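Long-range contacts in acyl-[acyl-carrier-protein]--UDP-N-acetylglucosamine O-acyltransferase (Acinetobacter baumannii, PDB 4E6U), which catalyses transfer of an acyl chain from acyl carrier protein to UDP-N-acetylglucosamine, the step that opens lipid A synthesis in the lipopolysaccharide pathway: residues A[17-21]-A[34-40]; A[83-87]-A[108-112]; A[62-68]-A[92-98]. All coordinates share one frame; numbering follows the deposited sequence. Where two conformers were deposited one is given.

Contact 1 of 3, residues A[17-21]-A[34-40]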
# COMPACT_ATOMS: atom_id res chain seq x y z
N ASP A 17 16.67 25.54 2.35
CA ASP A 17 16.91 26.25 3.60
C ASP A 17 18.35 26.79 3.64
O ASP A 17 19.28 26.11 3.23
CB ASP A 17 16.68 25.32 4.79
CG ASP A 17 16.58 26.08 6.09
OD1 ASP A 17 15.45 26.46 6.44
OD2 ASP A 17 17.62 26.31 6.77
N PRO A 18 18.53 28.03 4.13
CA PRO A 18 19.89 28.60 4.22
C PRO A 18 20.86 27.74 5.01
O PRO A 18 22.06 27.82 4.76
CB PRO A 18 19.66 29.95 4.90
CG PRO A 18 18.24 30.34 4.47
CD PRO A 18 17.49 29.02 4.52
N SER A 19 20.38 26.90 5.93
CA SER A 19 21.28 26.03 6.70
C SER A 19 21.62 24.72 6.01
O SER A 19 22.42 23.94 6.53
CB SER A 19 20.71 25.72 8.08
OG SER A 19 19.58 24.86 7.94
N ALA A 20 21.03 24.46 4.85
CA ALA A 20 21.38 23.28 4.09
C ALA A 20 22.78 23.41 3.48
O ALA A 20 23.27 24.53 3.25
CB ALA A 20 20.33 23.01 2.99
N VAL A 21 23.41 22.28 3.22
CA VAL A 21 24.73 22.23 2.61
C VAL A 21 24.68 21.24 1.46
O VAL A 21 24.32 20.07 1.66
CB VAL A 21 25.83 21.83 3.61
CG1 VAL A 21 27.17 21.66 2.90
CG2 VAL A 21 25.94 22.85 4.76
N ILE A 34 13.99 21.51 0.40
CA ILE A 34 15.09 21.05 1.22
C ILE A 34 15.06 21.80 2.53
O ILE A 34 15.25 23.03 2.56
CB ILE A 34 16.46 21.28 0.52
CG1 ILE A 34 16.49 20.72 -0.91
CG2 ILE A 34 17.61 20.72 1.39
CD1 ILE A 34 16.20 19.22 -1.00
N GLY A 35 14.79 21.10 3.62
CA GLY A 35 14.63 21.75 4.90
C GLY A 35 15.94 22.04 5.62
O GLY A 35 17.04 21.84 5.10
N PRO A 36 15.81 22.53 6.85
CA PRO A 36 16.99 22.92 7.62
C PRO A 36 17.85 21.73 8.01
O PRO A 36 17.37 20.60 8.20
CB PRO A 36 16.38 23.58 8.86
CG PRO A 36 15.08 22.92 9.04
CD PRO A 36 14.57 22.73 7.62
N GLN A 37 19.15 21.99 8.16
CA GLN A 37 20.10 20.97 8.63
C GLN A 37 20.12 19.73 7.74
O GLN A 37 20.29 18.60 8.21
CB GLN A 37 19.81 20.58 10.09
CG GLN A 37 19.84 21.77 11.06
CD GLN A 37 21.18 22.46 11.07
OE1 GLN A 37 22.22 21.81 11.09
NE2 GLN A 37 21.15 23.80 11.06
N VAL A 38 19.93 19.94 6.44
CA VAL A 38 20.09 18.90 5.46
C VAL A 38 21.44 19.02 4.76
O VAL A 38 21.86 20.13 4.40
CB VAL A 38 18.94 18.91 4.42
CG1 VAL A 38 19.17 17.91 3.29
CG2 VAL A 38 17.62 18.64 5.13
N THR A 39 22.11 17.89 4.58
CA THR A 39 23.34 17.84 3.80
C THR A 39 23.15 16.85 2.69
O THR A 39 22.65 15.75 2.95
CB THR A 39 24.57 17.50 4.68
OG1 THR A 39 24.49 16.17 5.17
CG2 THR A 39 24.67 18.45 5.84
N ILE A 40 23.51 17.22 1.47
CA ILE A 40 23.36 16.35 0.31
C ILE A 40 24.71 16.14 -0.35
O ILE A 40 25.35 17.10 -0.81
CB ILE A 40 22.35 16.89 -0.71
CG1 ILE A 40 21.02 17.18 -0.01
CG2 ILE A 40 22.17 15.88 -1.85
CD1 ILE A 40 19.95 17.67 -0.96
O HOH W 1 23.09 21.36 6.87
O HOH W 2 18.66 25.46 11.17
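Asp17 lays its side chain across the backbone of Gly35 and Pro36, a worked case of one short acid ordering a turn. Asp17 CB starts 3.5 Å from Gly35 C. With CG opposite the backbone N (chi1 -165°), Asp17 CG is carried to 3.5 Å from Pro36 CA. Asp17 OD1 ends 3.9 Å from Pro36 CB. Asp17 OD2 also touches Pro36 CB, at 3.7 Å, and accepts the backbone N and the OG of Ser19, which reach it from opposite faces of the carboxylate plane. The bond from Ser19 N makes an Asx turn, set within the type I turn from Asp17 to Ala20. Ser19 OG passes the link across the contact, accepting Gln37 N at 2.9 Å. Beyond the turn, Val21 N bonds to Val38 O and Ile40 N to Val21 O, the latter at 3.0 Å, pairing Val21 with Thr39 in parallel. A water bridges Ser19 O and Val38 O just before this pairing. Asp17 N, bonded to Ile34 O at 2.9 Å, closes the other end. A corner laid against the corner of the next coil, with short parallel strands continuing from it, marks the left-handed parallel beta-helix of hexapeptide repeats.

Contact 2 of 3, residues A[83-87]-A[108-112]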
# COMPACT_ATOMS: atom_id res chain seq x y z
N GLU A 83 15.19 17.05 18.81
CA GLU A 83 16.06 17.03 17.65
C GLU A 83 16.48 15.60 17.35
O GLU A 83 17.17 14.97 18.15
CB GLU A 83 17.30 17.90 17.88
CG GLU A 83 18.20 17.98 16.66
CD GLU A 83 19.38 18.90 16.88
OE1 GLU A 83 20.50 18.38 17.05
OE2 GLU A 83 19.17 20.13 16.89
N THR A 84 16.06 15.10 16.19
CA THR A 84 16.47 13.76 15.77
C THR A 84 16.72 13.77 14.27
O THR A 84 16.36 14.72 13.59
CB THR A 84 15.44 12.67 16.10
OG1 THR A 84 14.29 12.90 15.30
CG2 THR A 84 15.00 12.71 17.59
N TRP A 85 17.33 12.70 13.79
CA TRP A 85 17.99 12.68 12.49
C TRP A 85 17.63 11.47 11.64
O TRP A 85 17.18 10.43 12.14
CB TRP A 85 19.51 12.70 12.71
CG TRP A 85 19.98 14.00 13.27
CD1 TRP A 85 19.97 14.38 14.59
CD2 TRP A 85 20.52 15.10 12.53
NE1 TRP A 85 20.46 15.66 14.71
CE2 TRP A 85 20.82 16.12 13.46
CE3 TRP A 85 20.79 15.31 11.17
CZ2 TRP A 85 21.36 17.35 13.07
CZ3 TRP A 85 21.33 16.55 10.78
CH2 TRP A 85 21.60 17.54 11.74
N LEU A 86 17.88 11.64 10.35
CA LEU A 86 17.94 10.57 9.37
C LEU A 86 19.29 10.62 8.68
O LEU A 86 19.74 11.69 8.29
CB LEU A 86 16.81 10.69 8.32
CG LEU A 86 16.90 9.79 7.07
CD1 LEU A 86 16.75 8.33 7.45
CD2 LEU A 86 15.81 10.17 6.07
N GLU A 87 19.91 9.45 8.52
CA GLU A 87 21.10 9.32 7.70
C GLU A 87 20.88 8.32 6.58
O GLU A 87 20.32 7.25 6.80
CB GLU A 87 22.29 8.86 8.58
CG GLU A 87 22.83 9.96 9.47
CD GLU A 87 23.89 9.49 10.45
OE1 GLU A 87 24.19 8.28 10.50
OE2 GLU A 87 24.38 10.37 11.19
N ASN A 108 17.87 6.18 19.84
CA ASN A 108 19.17 6.82 19.63
C ASN A 108 19.07 8.04 18.71
O ASN A 108 20.07 8.50 18.15
CB ASN A 108 20.16 5.79 19.05
CG ASN A 108 21.61 6.28 19.05
OD1 ASN A 108 22.05 6.96 19.98
ND2 ASN A 108 22.35 5.94 18.00
N ALA A 109 17.84 8.55 18.55
CA ALA A 109 17.60 9.81 17.82
C ALA A 109 18.06 9.73 16.36
O ALA A 109 18.41 10.73 15.76
CB ALA A 109 18.25 10.99 18.56
N LEU A 110 18.01 8.53 15.79
CA LEU A 110 18.59 8.33 14.46
C LEU A 110 17.95 7.17 13.71
O LEU A 110 17.89 6.04 14.19
CB LEU A 110 20.11 8.09 14.56
CG LEU A 110 20.86 7.80 13.26
CD1 LEU A 110 20.86 9.02 12.36
CD2 LEU A 110 22.30 7.35 13.57
N THR A 111 17.44 7.47 12.53
CA THR A 111 17.12 6.46 11.55
C THR A 111 18.26 6.41 10.58
O THR A 111 18.74 7.48 10.17
CB THR A 111 15.85 6.86 10.81
OG1 THR A 111 14.80 7.09 11.76
CG2 THR A 111 15.43 5.79 9.81
N LYS A 112 18.73 5.21 10.23
CA LYS A 112 19.93 5.08 9.40
C LYS A 112 19.74 4.05 8.32
O LYS A 112 19.28 2.94 8.60
CB LYS A 112 21.15 4.72 10.26
CG LYS A 112 22.45 4.62 9.49
CD LYS A 112 23.64 4.61 10.43
CE LYS A 112 24.95 4.59 9.66
NZ LYS A 112 25.24 5.89 8.96
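Trp85, Leu86 and Glu87 pair one to one with Leu110, Thr111 and Lys112 in parallel, the two strand axes approaching to 4.7 Å at an angle of 16°. Trp85 is held at both ends of its backbone: Trp85 N donates to Ala109 O at 3.0 Å, from well above that carbonyl's plane, and its O accepts Thr111 N. Glu87 N then donates to Thr111 O at 2.8 Å. On the face carrying Glu87, that side chain crosses Leu110 at about a right angle, so that Leu110 CD1 presses on Glu87 CG and on the carboxylate carbon, Glu87 CD, each at 3.6 Å. In the conformers given, Glu87 OE1 forms a salt bridge with Lys112 NZ at 3.0 Å, met on the anti side, 28° out of plane, by a lysine chain extended until its last torsion (chi4 70°); both side chains have an alternative position. Glu87 OE2 has a second cation, Arg57. The other face packs Leu86 CD1 on Thr111 CG2 at 3.7 Å, and Thr111 OG1 is occupied by His101 O and Asp128 N. In the sheet, strand 56-58 flanks 85-88, its Arg57 also making a cation-pi contact with Trp85, while strand 130-131 lies beyond 110-113.

Contact 3 of 3, residues A[62-68]-A[92-98]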
# COMPACT_ATOMS: atom_id res chain seq x y z
N ASN A 62 23.17 9.11 -4.66
CA ASN A 62 21.80 8.64 -4.45
C ASN A 62 20.90 9.18 -5.54
O ASN A 62 21.23 10.18 -6.18
CB ASN A 62 21.33 9.12 -3.08
CG ASN A 62 22.10 8.45 -1.96
OD1 ASN A 62 21.93 7.26 -1.71
ND2 ASN A 62 22.97 9.19 -1.29
N GLU A 63 19.77 8.54 -5.72
CA GLU A 63 18.76 9.05 -6.61
C GLU A 63 17.43 8.92 -5.91
O GLU A 63 17.04 7.81 -5.49
CB GLU A 63 18.78 8.32 -7.94
CG GLU A 63 17.85 8.94 -8.98
CD GLU A 63 17.97 8.34 -10.37
OE1 GLU A 63 17.30 8.86 -11.29
OE2 GLU A 63 18.71 7.33 -10.55
N ILE A 64 16.73 10.04 -5.83
CA ILE A 64 15.45 10.13 -5.11
C ILE A 64 14.39 10.67 -6.07
O ILE A 64 14.57 11.76 -6.63
CB ILE A 64 15.55 11.04 -3.88
CG1 ILE A 64 16.73 10.62 -2.98
CG2 ILE A 64 14.22 11.02 -3.10
CD1 ILE A 64 16.93 11.45 -1.71
N PHE A 65 13.31 9.92 -6.23
CA PHE A 65 12.27 10.23 -7.22
C PHE A 65 11.12 11.04 -6.63
O PHE A 65 10.98 11.21 -5.40
CB PHE A 65 11.74 8.92 -7.82
CG PHE A 65 12.68 8.27 -8.80
CD1 PHE A 65 13.83 7.62 -8.35
CD2 PHE A 65 12.41 8.29 -10.15
CE1 PHE A 65 14.71 6.99 -9.25
CE2 PHE A 65 13.28 7.68 -11.07
CZ PHE A 65 14.44 7.02 -10.60
N GLN A 66 10.31 11.57 -7.53
CA GLN A 66 9.22 12.44 -7.17
C GLN A 66 8.28 11.84 -6.13
O GLN A 66 7.97 10.62 -6.15
CB GLN A 66 8.40 12.81 -8.43
CG GLN A 66 7.94 11.63 -9.30
CD GLN A 66 8.92 11.20 -10.38
OE1 GLN A 66 8.56 10.37 -11.26
NE2 GLN A 66 10.10 11.73 -10.36
N PHE A 67 7.81 12.73 -5.26
CA PHE A 67 6.81 12.43 -4.24
C PHE A 67 7.36 11.56 -3.11
O PHE A 67 6.59 11.03 -2.30
CB PHE A 67 5.54 11.79 -4.84
CG PHE A 67 5.06 12.47 -6.10
CD1 PHE A 67 4.76 13.84 -6.11
CD2 PHE A 67 4.89 11.74 -7.27
CE1 PHE A 67 4.30 14.44 -7.29
CE2 PHE A 67 4.42 12.35 -8.44
CZ PHE A 67 4.14 13.69 -8.45
N ALA A 68 8.67 11.45 -3.02
CA ALA A 68 9.27 10.88 -1.83
C ALA A 68 9.32 11.91 -0.71
O ALA A 68 9.65 13.09 -0.92
CB ALA A 68 10.65 10.37 -2.15
N ASN A 92 22.04 4.79 -3.19
CA ASN A 92 20.69 4.26 -2.98
C ASN A 92 19.75 4.77 -4.03
O ASN A 92 19.95 5.85 -4.59
CB ASN A 92 20.17 4.68 -1.61
CG ASN A 92 21.02 4.11 -0.49
OD1 ASN A 92 21.01 2.89 -0.23
ND2 ASN A 92 21.76 4.97 0.20
N LEU A 93 18.71 3.98 -4.27
CA LEU A 93 17.61 4.35 -5.17
C LEU A 93 16.37 4.41 -4.31
O LEU A 93 15.98 3.40 -3.72
CB LEU A 93 17.44 3.31 -6.25
CG LEU A 93 18.60 3.19 -7.25
CD1 LEU A 93 18.45 1.95 -8.11
CD2 LEU A 93 18.72 4.43 -8.14
N ILE A 94 15.77 5.59 -4.22
CA ILE A 94 14.56 5.81 -3.43
C ILE A 94 13.46 6.23 -4.40
O ILE A 94 13.49 7.34 -4.94
CB ILE A 94 14.81 6.85 -2.32
CG1 ILE A 94 15.89 6.33 -1.35
CG2 ILE A 94 13.52 7.17 -1.57
CD1 ILE A 94 16.44 7.35 -0.37
N ARG A 95 12.53 5.32 -4.65
CA ARG A 95 11.54 5.54 -5.69
C ARG A 95 10.35 6.38 -5.22
O ARG A 95 10.26 6.83 -4.06
CB ARG A 95 11.08 4.18 -6.22
CG ARG A 95 12.22 3.38 -6.91
CD ARG A 95 12.91 4.21 -8.03
NE ARG A 95 11.90 4.64 -8.99
CZ ARG A 95 11.83 4.29 -10.27
NH1 ARG A 95 12.77 3.54 -10.84
NH2 ARG A 95 10.80 4.73 -10.99
N GLU A 96 9.43 6.62 -6.15
CA GLU A 96 8.28 7.48 -5.86
C GLU A 96 7.52 7.06 -4.63
O GLU A 96 7.36 5.87 -4.36
CB GLU A 96 7.30 7.51 -7.04
CG GLU A 96 7.94 7.90 -8.39
CD GLU A 96 8.32 6.70 -9.22
OE1 GLU A 96 9.26 5.96 -8.84
OE2 GLU A 96 7.66 6.47 -10.25
N HIS A 97 7.03 8.04 -3.88
CA HIS A 97 6.08 7.80 -2.78
C HIS A 97 6.68 7.12 -1.56
O HIS A 97 5.93 6.74 -0.66
CB HIS A 97 4.82 7.03 -3.26
CG HIS A 97 4.15 7.67 -4.44
ND1 HIS A 97 4.01 7.04 -5.65
CD2 HIS A 97 3.62 8.91 -4.59
CE1 HIS A 97 3.39 7.85 -6.50
NE2 HIS A 97 3.16 8.99 -5.89
N CYS A 98 8.00 6.97 -1.51
CA CYS A 98 8.60 6.47 -0.27
C CYS A 98 8.46 7.47 0.85
O CYS A 98 8.26 8.68 0.63
CB CYS A 98 10.09 6.16 -0.46
SG CYS A 98 10.39 4.71 -1.50
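Two successive coils of the left-handed beta-helix, strand and corner alike, are stacked where Asn62 to Ala68 lies on Asn92 to Cys98, and the corners reach the trimer interface. Like residues overlie like at the start of the contact. Asn62 and Asn92 lie side by side with amide planes only 6° apart, and Asn62 OD1 accepts both Asn92 N at 2.9 Å and Asn92 ND2 at 3.0 Å. Asn62 ND2 donates to Gly89 O, Asn92 OD1 accepts Asn117 N and Asn92 ND2 also donates to Gly114 O, so each amide is tied to the backbone of a later part of the chain as well. Three backbone bonds follow, among them a nearly straight one from Ile94 N to Glu63 O (2.9 Å), with Ile64 and Ile94 side by side on the face turned inward.

At the corner flat groups lie nearly parallel. The guanidinium of Arg95 stacks on one face of the Phe65 ring, planes 9° apart, with Arg95 CZ 3.8 Å from the ring centroid: a cation-pi contact that Arg95 CD extends as a CH-pi contact. Bends at chi2 and chi3 fold the arginine back over the ring. Its rotation is further fixed by the next residue: Glu96 OE1 accepts Arg95 NE and Arg95 NH2, the latter at 2.9 Å. One residue past Glu96, the His97 ring runs nearly parallel to that of Phe67 but slid away, with His97 CD2 3.5 Å from Phe67 CB.

Both corners are type II turns, from Phe65 to Ala68 and from Arg95 to Cys98. Outward, Arg95 NH2 bonds to Val73 O, Glu96 OE2 to Ser69 and His101, and His97 NE2 to Phe67 O, all four partners of the second subunit. Within the chain, strand 45-46 borders 63-64, whose neighbouring Phe65 ring stacks with His47, and strand 118-119 borders 93-94.

In the fold
The three contacts sample neighbouring coils of one left-handed beta-helix. Contacts 1 and 2 belong to the same parallel sheet, where strand 56-58 separates 38-40 from 85-88; their centres are 15 Å apart, and they touch where Gln37 O lies 3.4 Å from Trp85 CZ3. Contact 3 belongs to a different face of the helix, its centre 18 Å from that of contact 1 and 19 Å from that of contact 2, with nearest atoms about 7 Å away in either case. Along the chain, strand 85-88 of contact 2 leads into 93-94 of contact 3. Contact 3 alone meets other subunits, tying the coils into the trimer; in LpxA relatives the active site lies between subunits.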